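Local atomic coordinates of heat shock protease HtrA (Thermotoga maritima, PDB entry 1L1J), a protein that probably acts as an ATP-independent heat-shock serine endopeptidase, of which this chain is the trypsin-like protease domain. Residues Phe63-Tyr68 against Phe117-Phe122; Tyr92-Ile97 against Ile108-Ser113; Asn8-Cys13 against Ile135-Pro140; Lys19-Lys24 against Thr83-Asp88; Thr28-Pro33 against Gln53-Gly58. All coordinates share one frame; numbering follows the deposited sequence.

Contact 1 of 5, residues Phe63-Tyr68 against Phe117-Phe122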
# COMPACT_ATOMS: atom_id res chain seq x y z
N PHE A 63 7.99 -7.11 3.90
CA PHE A 63 8.03 -7.13 5.35
C PHE A 63 8.96 -8.18 5.94
O PHE A 63 9.08 -8.30 7.15
CB PHE A 63 6.61 -7.27 5.93
CG PHE A 63 5.89 -8.54 5.53
CD1 PHE A 63 5.98 -9.68 6.30
CD2 PHE A 63 5.05 -8.55 4.42
CE1 PHE A 63 5.23 -10.83 5.99
CE2 PHE A 63 4.30 -9.69 4.10
CZ PHE A 63 4.39 -10.82 4.89
N ASP A 64 9.62 -8.93 5.07
CA ASP A 64 10.55 -9.97 5.51
C ASP A 64 11.40 -10.41 4.32
O ASP A 64 10.88 -10.84 3.29
CB ASP A 64 9.78 -11.14 6.15
CG ASP A 64 9.62 -10.98 7.68
OD1 ASP A 64 8.71 -11.61 8.27
OD2 ASP A 64 10.42 -10.24 8.30
N PRO A 65 12.73 -10.33 4.47
CA PRO A 65 13.78 -10.67 3.50
C PRO A 65 13.50 -11.77 2.49
O PRO A 65 13.97 -11.71 1.35
CB PRO A 65 14.99 -10.98 4.39
CG PRO A 65 14.37 -11.39 5.70
CD PRO A 65 13.28 -10.38 5.84
N GLU A 66 12.75 -12.78 2.90
CA GLU A 66 12.42 -13.90 2.02
C GLU A 66 11.67 -13.44 0.77
O GLU A 66 11.48 -14.22 -0.16
CB GLU A 66 11.58 -14.94 2.77
CG GLU A 66 11.81 -14.97 4.27
CD GLU A 66 11.03 -13.88 5.01
OE1 GLU A 66 11.37 -13.59 6.17
OE2 GLU A 66 10.07 -13.33 4.42
N GLY A 67 11.22 -12.19 0.75
CA GLY A 67 10.51 -11.68 -0.41
C GLY A 67 9.02 -11.59 -0.21
O GLY A 67 8.24 -11.54 -1.17
N TYR A 68 8.61 -11.57 1.05
CA TYR A 68 7.20 -11.46 1.37
C TYR A 68 6.74 -10.01 1.34
O TYR A 68 7.38 -9.12 1.90
CB TYR A 68 6.92 -12.12 2.72
CG TYR A 68 6.77 -13.60 2.58
CD1 TYR A 68 7.58 -14.49 3.29
CD2 TYR A 68 5.82 -14.14 1.70
CE1 TYR A 68 7.45 -15.87 3.13
CE2 TYR A 68 5.68 -15.51 1.53
CZ TYR A 68 6.50 -16.37 2.25
OH TYR A 68 6.37 -17.74 2.09
N PHE A 117 16.01 -9.50 0.33
CA PHE A 117 15.60 -8.12 0.07
C PHE A 117 15.55 -7.24 1.32
O PHE A 117 15.68 -7.72 2.45
CB PHE A 117 14.21 -8.13 -0.54
CG PHE A 117 14.08 -9.00 -1.75
CD1 PHE A 117 14.58 -8.59 -2.98
CD2 PHE A 117 13.45 -10.23 -1.66
CE1 PHE A 117 14.45 -9.39 -4.11
CE2 PHE A 117 13.31 -11.05 -2.79
CZ PHE A 117 13.82 -10.62 -4.01
N PRO A 118 15.40 -5.92 1.11
CA PRO A 118 15.31 -4.98 2.23
C PRO A 118 13.87 -5.06 2.73
O PRO A 118 12.96 -5.35 1.95
CB PRO A 118 15.63 -3.64 1.57
CG PRO A 118 15.09 -3.82 0.18
CD PRO A 118 15.57 -5.21 -0.16
N TYR A 119 13.65 -4.82 4.02
CA TYR A 119 12.30 -4.92 4.55
C TYR A 119 11.99 -3.94 5.65
O TYR A 119 12.89 -3.44 6.33
CB TYR A 119 12.07 -6.33 5.07
CG TYR A 119 13.01 -6.68 6.20
CD1 TYR A 119 12.55 -6.84 7.50
CD2 TYR A 119 14.39 -6.80 5.96
CE1 TYR A 119 13.43 -7.11 8.55
CE2 TYR A 119 15.27 -7.07 7.01
CZ TYR A 119 14.79 -7.22 8.30
OH TYR A 119 15.66 -7.49 9.33
N LEU A 120 10.70 -3.68 5.83
CA LEU A 120 10.22 -2.77 6.87
C LEU A 120 9.82 -3.58 8.10
O LEU A 120 9.56 -4.77 8.02
CB LEU A 120 9.01 -1.98 6.36
CG LEU A 120 9.15 -0.86 5.32
CD1 LEU A 120 10.61 -0.52 5.10
CD2 LEU A 120 8.49 -1.28 4.02
N GLU A 121 9.79 -2.93 9.25
CA GLU A 121 9.41 -3.60 10.48
C GLU A 121 8.04 -3.10 10.93
O GLU A 121 7.66 -1.97 10.65
CB GLU A 121 10.44 -3.33 11.57
CG GLU A 121 11.85 -3.66 11.15
CD GLU A 121 12.84 -3.60 12.31
OE1 GLU A 121 12.93 -2.53 12.96
OE2 GLU A 121 13.52 -4.62 12.56
N PHE A 122 7.29 -3.96 11.62
CA PHE A 122 5.97 -3.58 12.09
C PHE A 122 6.04 -2.81 13.40
O PHE A 122 6.90 -3.06 14.24
CB PHE A 122 5.10 -4.82 12.29
CG PHE A 122 4.84 -5.60 11.02
CD1 PHE A 122 4.32 -6.88 11.08
CD2 PHE A 122 5.10 -5.03 9.78
CE1 PHE A 122 4.06 -7.59 9.91
CE2 PHE A 122 4.85 -5.73 8.60
CZ PHE A 122 4.33 -7.01 8.67

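Contact 2 of 5, residues Tyr92-Ile97 against Ile108-Ser113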
# COMPACT_ATOMS: atom_id res chain seq x y z
N TYR A 92 10.02 -8.41 -10.98
CA TYR A 92 9.77 -9.76 -10.48
C TYR A 92 8.36 -10.25 -10.71
O TYR A 92 7.48 -9.52 -11.16
CB TYR A 92 10.03 -9.85 -8.98
CG TYR A 92 11.39 -9.37 -8.54
CD1 TYR A 92 11.72 -8.02 -8.59
CD2 TYR A 92 12.36 -10.27 -8.09
CE1 TYR A 92 12.97 -7.58 -8.22
CE2 TYR A 92 13.62 -9.83 -7.71
CZ TYR A 92 13.92 -8.48 -7.78
OH TYR A 92 15.18 -8.03 -7.43
N ASP A 93 8.16 -11.52 -10.37
CA ASP A 93 6.87 -12.16 -10.48
C ASP A 93 6.51 -12.60 -9.09
O ASP A 93 7.29 -13.30 -8.43
CB ASP A 93 6.94 -13.37 -11.42
CG ASP A 93 6.77 -12.99 -12.88
OD1 ASP A 93 5.61 -12.85 -13.34
OD2 ASP A 93 7.81 -12.80 -13.56
N ALA A 94 5.35 -12.18 -8.63
CA ALA A 94 4.89 -12.50 -7.29
C ALA A 94 3.86 -13.61 -7.30
O ALA A 94 3.10 -13.78 -8.26
CB ALA A 94 4.29 -11.27 -6.65
N GLU A 95 3.84 -14.36 -6.21
CA GLU A 95 2.89 -15.46 -6.08
C GLU A 95 1.86 -15.12 -5.02
O GLU A 95 2.20 -14.92 -3.86
CB GLU A 95 3.62 -16.73 -5.68
CG GLU A 95 2.83 -17.98 -5.97
CD GLU A 95 3.52 -19.21 -5.45
OE1 GLU A 95 3.24 -20.31 -5.98
OE2 GLU A 95 4.33 -19.07 -4.50
N TYR A 96 0.59 -15.06 -5.41
CA TYR A 96 -0.48 -14.74 -4.48
C TYR A 96 -0.58 -15.72 -3.30
O TYR A 96 -1.31 -16.71 -3.37
CB TYR A 96 -1.81 -14.69 -5.20
CG TYR A 96 -2.96 -14.33 -4.29
CD1 TYR A 96 -3.30 -13.00 -4.04
CD2 TYR A 96 -3.70 -15.33 -3.66
CE1 TYR A 96 -4.36 -12.68 -3.19
CE2 TYR A 96 -4.76 -15.02 -2.80
CZ TYR A 96 -5.09 -13.69 -2.57
OH TYR A 96 -6.14 -13.40 -1.74
N ILE A 97 0.14 -15.42 -2.22
CA ILE A 97 0.16 -16.23 -1.00
C ILE A 97 -1.23 -16.38 -0.37
O ILE A 97 -1.62 -17.48 0.05
CB ILE A 97 1.06 -15.58 0.06
CG1 ILE A 97 2.46 -15.34 -0.51
CG2 ILE A 97 1.10 -16.45 1.30
CD1 ILE A 97 3.19 -16.59 -0.93
N ILE A 108 2.03 -11.11 -0.86
CA ILE A 108 2.62 -11.58 -2.10
C ILE A 108 4.03 -12.09 -1.84
O ILE A 108 4.59 -11.83 -0.77
CB ILE A 108 2.60 -10.41 -3.11
CG1 ILE A 108 1.57 -10.71 -4.19
CG2 ILE A 108 4.00 -10.11 -3.63
CD1 ILE A 108 0.16 -10.83 -3.66
N LYS A 109 4.60 -12.81 -2.80
CA LYS A 109 5.94 -13.37 -2.65
C LYS A 109 6.82 -13.33 -3.91
O LYS A 109 6.43 -13.77 -4.99
CB LYS A 109 5.83 -14.82 -2.14
CG LYS A 109 7.15 -15.52 -1.89
CD LYS A 109 7.94 -14.84 -0.80
CE LYS A 109 9.17 -15.66 -0.43
NZ LYS A 109 10.11 -15.87 -1.58
N ILE A 110 8.03 -12.79 -3.73
CA ILE A 110 9.00 -12.65 -4.80
C ILE A 110 10.23 -13.55 -4.60
O ILE A 110 10.84 -13.57 -3.53
CB ILE A 110 9.44 -11.17 -4.94
CG1 ILE A 110 8.63 -10.51 -6.04
CG2 ILE A 110 10.91 -11.07 -5.25
CD1 ILE A 110 7.17 -10.53 -5.79
N LYS A 111 10.59 -14.27 -5.65
CA LYS A 111 11.72 -15.18 -5.61
C LYS A 111 13.03 -14.43 -5.33
O LYS A 111 13.35 -13.44 -6.00
CB LYS A 111 11.82 -15.92 -6.95
CG LYS A 111 10.48 -16.06 -7.69
CD LYS A 111 10.58 -17.05 -8.85
CE LYS A 111 9.41 -16.94 -9.82
NZ LYS A 111 9.50 -15.72 -10.69
N ALA A 112 13.78 -14.90 -4.33
CA ALA A 112 15.05 -14.29 -3.94
C ALA A 112 16.26 -15.15 -4.34
O ALA A 112 16.99 -15.64 -3.47
CB ALA A 112 15.05 -14.04 -2.42
N SER A 113 16.46 -15.31 -5.65
CA SER A 113 17.55 -16.12 -6.21
C SER A 113 18.77 -16.32 -5.31
O SER A 113 19.09 -17.45 -4.93
CB SER A 113 18.01 -15.54 -7.56
OG SER A 113 18.60 -14.25 -7.42
O HOH W 1 9.74 -13.37 -8.85

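Contact 3 of 5, residues Asn8-Cys13 against Ile135-Pro140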
# COMPACT_ATOMS: atom_id res chain seq x y z
N ASN A 8 14.77 11.31 6.64
CA ASN A 8 15.53 10.14 7.03
C ASN A 8 14.73 8.87 6.87
O ASN A 8 15.17 7.95 6.19
CB ASN A 8 16.02 10.31 8.46
CG ASN A 8 17.10 11.36 8.58
OD1 ASN A 8 17.14 12.14 9.54
ND2 ASN A 8 18.00 11.40 7.59
N VAL A 9 13.54 8.81 7.46
CA VAL A 9 12.71 7.61 7.35
C VAL A 9 12.56 7.14 5.90
O VAL A 9 12.84 5.98 5.58
CB VAL A 9 11.31 7.82 7.95
CG1 VAL A 9 10.34 6.76 7.43
CG2 VAL A 9 11.38 7.74 9.46
N VAL A 10 12.13 8.05 5.04
CA VAL A 10 11.93 7.74 3.62
C VAL A 10 13.21 7.15 3.03
O VAL A 10 13.18 6.07 2.42
CB VAL A 10 11.52 9.02 2.85
CG1 VAL A 10 11.62 8.81 1.35
CG2 VAL A 10 10.09 9.40 3.21
N GLU A 11 14.31 7.87 3.21
CA GLU A 11 15.61 7.42 2.70
C GLU A 11 15.84 5.99 3.16
O GLU A 11 16.45 5.19 2.44
CB GLU A 11 16.72 8.30 3.27
CG GLU A 11 17.79 8.68 2.28
CD GLU A 11 17.30 9.74 1.31
OE1 GLU A 11 17.15 10.91 1.75
OE2 GLU A 11 17.07 9.41 0.12
N ALA A 12 15.33 5.66 4.34
CA ALA A 12 15.50 4.33 4.91
C ALA A 12 14.47 3.31 4.46
O ALA A 12 14.81 2.14 4.30
CB ALA A 12 15.50 4.41 6.43
N CYS A 13 13.22 3.72 4.27
CA CYS A 13 12.18 2.77 3.90
C CYS A 13 11.79 2.73 2.43
O CYS A 13 11.13 1.79 1.99
CB CYS A 13 10.96 3.03 4.76
SG CYS A 13 11.36 3.20 6.51
N ILE A 135 3.88 8.88 7.87
CA ILE A 135 4.44 9.12 6.56
C ILE A 135 3.93 8.06 5.61
O ILE A 135 4.20 6.89 5.81
CB ILE A 135 6.00 9.08 6.63
CG1 ILE A 135 6.48 9.82 7.89
CG2 ILE A 135 6.60 9.77 5.41
CD1 ILE A 135 7.98 9.75 8.11
N ALA A 136 3.16 8.46 4.61
CA ALA A 136 2.62 7.52 3.64
C ALA A 136 3.62 7.39 2.50
O ALA A 136 4.09 8.40 1.97
CB ALA A 136 1.31 8.02 3.11
N ILE A 137 3.97 6.16 2.12
CA ILE A 137 4.91 5.98 1.02
C ILE A 137 4.30 5.15 -0.09
O ILE A 137 3.63 4.14 0.17
CB ILE A 137 6.22 5.30 1.46
CG1 ILE A 137 6.85 6.04 2.64
CG2 ILE A 137 7.20 5.32 0.30
CD1 ILE A 137 8.33 5.84 2.78
N GLY A 138 4.52 5.58 -1.32
CA GLY A 138 3.97 4.87 -2.46
C GLY A 138 5.01 4.66 -3.54
O GLY A 138 6.11 5.22 -3.46
N ASN A 139 4.67 3.89 -4.57
CA ASN A 139 5.64 3.65 -5.62
C ASN A 139 5.04 3.11 -6.92
O ASN A 139 5.66 2.29 -7.59
CB ASN A 139 6.70 2.68 -5.10
CG ASN A 139 7.89 2.57 -6.03
OD1 ASN A 139 7.83 3.03 -7.18
ND2 ASN A 139 8.96 1.95 -5.56
N PRO A 140 3.85 3.59 -7.30
CA PRO A 140 3.21 3.11 -8.53
C PRO A 140 4.02 3.19 -9.83
O PRO A 140 3.77 2.41 -10.76
CB PRO A 140 1.93 3.92 -8.59
CG PRO A 140 2.32 5.19 -7.97
CD PRO A 140 3.11 4.74 -6.76

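Contact 4 of 5, residues Lys19-Lys24 against Thr83-Asp88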
# COMPACT_ATOMS: atom_id res chain seq x y z
N LYS A 19 6.11 -1.52 -6.52
CA LYS A 19 5.02 -1.24 -7.45
C LYS A 19 4.32 -2.58 -7.73
O LYS A 19 4.92 -3.64 -7.57
CB LYS A 19 5.59 -0.68 -8.76
CG LYS A 19 4.68 -0.79 -9.98
CD LYS A 19 5.45 -0.53 -11.27
CE LYS A 19 4.55 -0.76 -12.50
NZ LYS A 19 5.30 -0.73 -13.80
N ILE A 20 3.06 -2.54 -8.14
CA ILE A 20 2.35 -3.77 -8.43
C ILE A 20 1.42 -3.59 -9.63
O ILE A 20 0.33 -3.02 -9.51
CB ILE A 20 1.54 -4.25 -7.20
CG1 ILE A 20 2.50 -4.49 -6.03
CG2 ILE A 20 0.80 -5.54 -7.53
CD1 ILE A 20 1.84 -4.98 -4.78
N ASP A 21 1.87 -4.07 -10.78
CA ASP A 21 1.11 -3.97 -12.02
C ASP A 21 0.62 -5.34 -12.46
O ASP A 21 1.38 -6.31 -12.48
CB ASP A 21 1.96 -3.30 -13.13
CG ASP A 21 3.39 -3.85 -13.21
OD1 ASP A 21 4.07 -3.94 -12.16
OD2 ASP A 21 3.85 -4.16 -14.33
N VAL A 22 -0.66 -5.41 -12.80
CA VAL A 22 -1.32 -6.64 -13.21
C VAL A 22 -1.97 -6.47 -14.59
O VAL A 22 -2.91 -5.67 -14.74
CB VAL A 22 -2.41 -7.03 -12.18
CG1 VAL A 22 -3.19 -8.25 -12.65
CG2 VAL A 22 -1.75 -7.29 -10.84
N VAL A 23 -1.49 -7.22 -15.58
CA VAL A 23 -2.02 -7.13 -16.95
C VAL A 23 -3.48 -7.57 -17.05
O VAL A 23 -3.99 -8.29 -16.18
CB VAL A 23 -1.16 -7.96 -17.93
CG1 VAL A 23 -1.73 -7.86 -19.35
CG2 VAL A 23 0.28 -7.48 -17.91
N LYS A 24 -4.16 -7.14 -18.11
CA LYS A 24 -5.56 -7.51 -18.29
C LYS A 24 -5.73 -8.86 -18.98
O LYS A 24 -4.76 -9.46 -19.45
CB LYS A 24 -6.30 -6.43 -19.08
CG LYS A 24 -7.81 -6.54 -18.94
CD LYS A 24 -8.52 -5.65 -19.93
CE LYS A 24 -8.17 -6.03 -21.38
NZ LYS A 24 -8.64 -7.40 -21.78
N THR A 83 2.85 -8.46 -11.49
CA THR A 83 4.20 -7.95 -11.73
C THR A 83 4.65 -6.98 -10.62
O THR A 83 3.95 -6.03 -10.28
CB THR A 83 4.28 -7.21 -13.11
OG1 THR A 83 3.68 -8.03 -14.13
CG2 THR A 83 5.75 -6.94 -13.48
N VAL A 84 5.82 -7.25 -10.05
CA VAL A 84 6.36 -6.40 -8.99
C VAL A 84 7.62 -5.68 -9.45
O VAL A 84 8.58 -6.31 -9.89
CB VAL A 84 6.69 -7.23 -7.73
CG1 VAL A 84 7.67 -6.48 -6.83
CG2 VAL A 84 5.41 -7.50 -6.96
N THR A 85 7.62 -4.35 -9.33
CA THR A 85 8.78 -3.57 -9.74
C THR A 85 9.41 -2.89 -8.50
O THR A 85 8.70 -2.38 -7.63
CB THR A 85 8.37 -2.50 -10.79
OG1 THR A 85 7.57 -3.11 -11.81
CG2 THR A 85 9.61 -1.90 -11.43
N MET A 86 10.74 -2.90 -8.43
CA MET A 86 11.44 -2.30 -7.30
C MET A 86 12.18 -1.00 -7.59
O MET A 86 12.35 -0.60 -8.74
CB MET A 86 12.44 -3.31 -6.71
CG MET A 86 11.89 -4.18 -5.59
SD MET A 86 13.17 -5.25 -4.87
CE MET A 86 13.96 -4.19 -3.64
N LEU A 87 12.61 -0.34 -6.52
CA LEU A 87 13.31 0.92 -6.64
C LEU A 87 14.63 0.80 -7.38
O LEU A 87 15.00 1.72 -8.11
CB LEU A 87 13.57 1.53 -5.25
CG LEU A 87 12.77 2.78 -4.88
CD1 LEU A 87 13.38 3.39 -3.63
CD2 LEU A 87 12.80 3.80 -6.01
N ASP A 88 15.34 -0.31 -7.19
CA ASP A 88 16.62 -0.47 -7.88
C ASP A 88 16.40 -0.66 -9.38
O ASP A 88 17.33 -0.56 -10.17
CB ASP A 88 17.44 -1.65 -7.30
CG ASP A 88 16.79 -3.01 -7.53
OD1 ASP A 88 15.98 -3.12 -8.48
OD2 ASP A 88 17.11 -3.96 -6.77

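Contact 5 of 5, residues Thr28-Pro33 against Gln53-Gly58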
# COMPACT_ATOMS: atom_id res chain seq x y z
N THR A 28 -9.57 -9.68 -14.39
CA THR A 28 -10.35 -8.48 -14.80
C THR A 28 -11.58 -8.28 -13.91
O THR A 28 -12.72 -8.53 -14.32
CB THR A 28 -10.80 -8.59 -16.29
OG1 THR A 28 -9.64 -8.60 -17.13
CG2 THR A 28 -11.70 -7.42 -16.68
N SER A 29 -11.34 -7.83 -12.68
CA SER A 29 -12.39 -7.58 -11.69
C SER A 29 -11.97 -6.39 -10.82
O SER A 29 -12.78 -5.50 -10.52
CB SER A 29 -12.59 -8.83 -10.81
OG SER A 29 -13.48 -8.58 -9.74
N PHE A 30 -10.70 -6.39 -10.42
CA PHE A 30 -10.09 -5.35 -9.59
C PHE A 30 -10.02 -4.04 -10.37
O PHE A 30 -9.25 -3.13 -10.03
CB PHE A 30 -8.68 -5.78 -9.16
CG PHE A 30 -8.04 -6.77 -10.10
CD1 PHE A 30 -7.92 -6.49 -11.46
CD2 PHE A 30 -7.57 -7.99 -9.62
CE1 PHE A 30 -7.35 -7.42 -12.33
CE2 PHE A 30 -6.99 -8.93 -10.49
CZ PHE A 30 -6.89 -8.64 -11.85
N PHE A 31 -10.84 -3.94 -11.41
CA PHE A 31 -10.88 -2.76 -12.25
C PHE A 31 -11.95 -1.80 -11.72
O PHE A 31 -12.89 -1.48 -12.44
CB PHE A 31 -11.22 -3.16 -13.70
CG PHE A 31 -10.67 -2.21 -14.74
CD1 PHE A 31 -9.57 -2.58 -15.53
CD2 PHE A 31 -11.24 -0.95 -14.94
CE1 PHE A 31 -9.05 -1.71 -16.49
CE2 PHE A 31 -10.73 -0.07 -15.90
CZ PHE A 31 -9.63 -0.45 -16.68
N ASP A 32 -11.82 -1.36 -10.46
CA ASP A 32 -12.81 -0.42 -9.93
C ASP A 32 -12.52 0.94 -10.55
O ASP A 32 -11.53 1.60 -10.20
CB ASP A 32 -12.76 -0.35 -8.41
CG ASP A 32 -13.70 0.71 -7.84
OD1 ASP A 32 -14.83 0.87 -8.36
OD2 ASP A 32 -13.32 1.38 -6.85
N PRO A 33 -13.40 1.39 -11.47
CA PRO A 33 -13.36 2.65 -12.22
C PRO A 33 -12.81 3.88 -11.51
O PRO A 33 -12.33 4.81 -12.17
CB PRO A 33 -14.82 2.84 -12.67
CG PRO A 33 -15.62 1.92 -11.75
CD PRO A 33 -14.71 0.74 -11.64
N GLN A 53 -3.98 -2.44 -21.50
CA GLN A 53 -2.97 -3.32 -20.91
C GLN A 53 -2.97 -3.56 -19.40
O GLN A 53 -2.59 -4.64 -18.95
CB GLN A 53 -1.57 -2.87 -21.33
CG GLN A 53 -1.33 -2.86 -22.84
CD GLN A 53 0.13 -2.63 -23.20
OE1 GLN A 53 0.99 -3.50 -23.00
NE2 GLN A 53 0.42 -1.45 -23.75
N VAL A 54 -3.39 -2.58 -18.60
CA VAL A 54 -3.35 -2.73 -17.15
C VAL A 54 -4.69 -2.98 -16.46
O VAL A 54 -5.72 -2.45 -16.85
CB VAL A 54 -2.67 -1.50 -16.48
CG1 VAL A 54 -2.50 -1.73 -14.99
CG2 VAL A 54 -1.32 -1.25 -17.12
N ALA A 55 -4.65 -3.80 -15.41
CA ALA A 55 -5.84 -4.15 -14.67
C ALA A 55 -5.81 -3.47 -13.31
O ALA A 55 -6.84 -3.06 -12.78
CB ALA A 55 -5.93 -5.66 -14.51
N SER A 56 -4.60 -3.36 -12.77
CA SER A 56 -4.39 -2.73 -11.47
C SER A 56 -2.95 -2.28 -11.26
O SER A 56 -1.99 -2.99 -11.58
CB SER A 56 -4.79 -3.66 -10.34
OG SER A 56 -6.03 -3.26 -9.78
N LEU A 57 -2.82 -1.07 -10.72
CA LEU A 57 -1.54 -0.47 -10.42
C LEU A 57 -1.63 -0.04 -8.97
O LEU A 57 -2.61 0.58 -8.56
CB LEU A 57 -1.30 0.74 -11.32
CG LEU A 57 -0.02 1.54 -11.13
CD1 LEU A 57 1.20 0.65 -11.26
CD2 LEU A 57 0.01 2.64 -12.17
N GLY A 58 -0.62 -0.39 -8.18
CA GLY A 58 -0.65 -0.01 -6.79
C GLY A 58 0.72 -0.01 -6.16
O GLY A 58 1.74 0.23 -6.83

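Contact 1 of 5, residues Phe63-Tyr68 against Phe117-Phe122
F63 and F122 form the closely packed end of this contact. CB of F63 rests against CE2 of F122, 3.5 Å away, and the two rings meet obliquely, their planes 36° apart. F63 CG lies between its own backbone N and carbonyl carbon (chi1 61°), which carries the ring away from 117-122 while CB still touches F122. L223 of helix 216-223 and L70 of strand 68-72 pack against both phenylalanines, so that F63 is buried and F122 partly covered. At the other end P65 O receives F117 N at 3.2 Å in a nearly straight bond (172°), in the carbonyl plane and on a lone pair. The F117 ring continues past that bond to G67, its CD2 3.5 Å from G67 CA. The solvent side is looser and falls to Y119, an exposed residue whose ring takes P65 CD over one face in a CH-pi contact, 3.8 Å from CD to the ring centroid. Y119 CB rests on the backbone at D64 N, 3.6 Å away. Residues 64-67 form the turn of the hairpin joining strands 54-64 and 68-72, closed by a bond from F63 N to Y68 O. Residues 117-122 run alongside this turn toward strand 193-198, with which E121 pairs, the crossing between sheets expected of the two-barrel trypsin-like fold.

Contact 2 of 5, residues Tyr92-Ile97 against Ile108-Ser113
The end-to-end directions of Y92-I97 and I108-K111 are 129° apart, and the backbones are tied by one clear bond, E95 N to K109 O at 2.9 Å, bent to 145° but in the carbonyl plane and on a lone pair. These segments continue strands 91-93 and 105-109, which lie near opposite margins of the first sheet, and their meeting is consistent with closure of the N-terminal barrel of a trypsin-like protease. On the inward side I110 lies across the Y92 side chain at about a right angle, its CG1 and CG2 against CB, CG and CD2 of the tyrosine. A94 fits between I108 and I110, and V84 backs it. Farther along, I108 CD1 reaches the Y96 ring 4.1 Å away at CD1, again nearly at a right angle, while I97 CD1 lies 3.4 Å from K109 CB. The outer side is polar. A water accepts from D93 N at 2.9 Å and from K111 NZ at 3.0 Å, bridging the segments where D93 OD2 and K111 NZ stay 4.4 Å apart. K109, bent at chi2 (63°) and chi4, folds over the next residue, and NZ, which also makes a weak bond to E66 O and a cation-pi contact with Y68, donates to I110 O at 3.1 Å from above the carbonyl plane.

Contact 3 of 5, residues Asn8-Cys13 against Ile135-Pro140
V9 O, on the helix that packs over I135 and I137, accepts C13 N at 2.6 Å and, more weakly, A12 N at 2.8 Å, which keeps this last turn of helix 5-13 wound. Across the contact everything is apolar. V9 meets the end of I135, with CD1 of the isoleucine 3.9 Å from V9 CB and equally close to CG1. I135 can reach so far because its chain is extended beyond CG1 (chi2 176°). V10 presents one branch alone: its CG2, anti to the carbonyl carbon, touches both I137 CD1 at 4.0 Å and I135 CG2 at 4.1 Å, bridging two isoleucines that rise from the same side of strand 135-138. Helix and strand axes approach to 10.1 Å and their directions differ by 34°, so the N-terminal helix lies aslant over the second sheet of the trypsin-like fold. L188 of the neighbouring strand 186-188 supports V9, C13 and I137, and V147 of strand 146-160 flanks V10 and I135. The I137 side chain comes within about 6 Å of that of N182, a predicted substrate-binding residue. C13 completes the row more distantly, its CB 4.3 Å from I137 CD1.

Contact 4 of 5, residues Lys19-Lys24 against Thr83-Asp88
Backbone bonds dominate where K19-D21 pairs with T83-T85. K19 N donates to T85 O at 2.9 Å and nearly straight (168°), and the return bond, T85 N to K19 O, is weak at 3.3 Å. D21 and T83 form the second hydrogen-bonded pair, with D21 N to T83 O at 2.9 Å and T83 N to D21 O at 2.8 Å. I20 and V84 face each other between them as a non-hydrogen-bonded pair. This is a short antiparallel ladder in the first sheet of the trypsin-like fold, where strand 17-23 is flanked by 83-85 and, on its other side, by 54-64. Apolar packing belongs to the face of I20 and V84. Their nearest side-chain atoms, CG1 of I20 and CG2 of V84, are 4.3 Å apart, while I20 also touches V75 and V76 of helix 73-76 and V84 reaches V18 and I110. Polar and aliphatic contacts occupy the other face. K19, extended throughout, lies alongside T85 and points the same way, its CD 3.4 Å from T85 OG1. D21 CG sits between its backbone N and carbonyl carbon (chi1 45°), which folds the carboxylate over T83. K19 NZ makes a long salt bridge, 3.8 Å, to D21 OD2.

Contact 5 of 5, residues Thr28-Pro33 against Gln53-Gly58
The rings of F30 and F31 both approach V54-S56 obliquely. The F30 ring packs on A55 CB, modelled too close at CE1 for its exact distance to be trusted, and F30 CB lies 3.7 Å from S56 OG. V22 and A79 also pack against this ring. F31 turns to the carbonyl side of the strand: with CG anti to its backbone N (chi1 -152°), the ring swings back so that CE1 stands 3.4 Å from V54 O and CD1 3.9 Å from A55 O. E36 of helix 33-42 touches F31 as well. F31 is the centre of an inverse gamma turn, with a weak bond from D32 N to F30 O at 3.2 Å. That carbonyl oxygen, F30 O, is also 3.2 Å from S56 OG, which has A55 O and V75 O as possible acceptors, the bond to V75 O being weak. On the strand side A55 and S56 both face V22, a classic beta bulge at the corner where the strand begins. The F30 side chain lies about 6 Å from that of H74, a predicted member of the charge-relay system. A long excursion between the first two barrel strands that comes this close to the triad is consistent with loop LA of the HtrA proteases.

Overall arrangement
Contact 3 is the buried one, a purely apolar helix-on-sheet seam in the second sheet, whereas contacts 2 and 5 lie at the surface and contacts 1 and 4 are partly buried. Contact 4 alone is a regular strand ladder. Its strands pair with those of both neighbours: V22 pairs with the A55-S56 bulge of contact 5, and V84 O takes Y92 N of contact 2. Contacts 1 and 5 use opposite ends of strand 54-64 and do not touch. Contact 1 meets contact 2 through G67 and I110 and contact 3 through L120 and C13, and its segment 117-122 pairs with both sheets. Water and lysines mark contact 2, while aromatic rings dominate contacts 1 and 5.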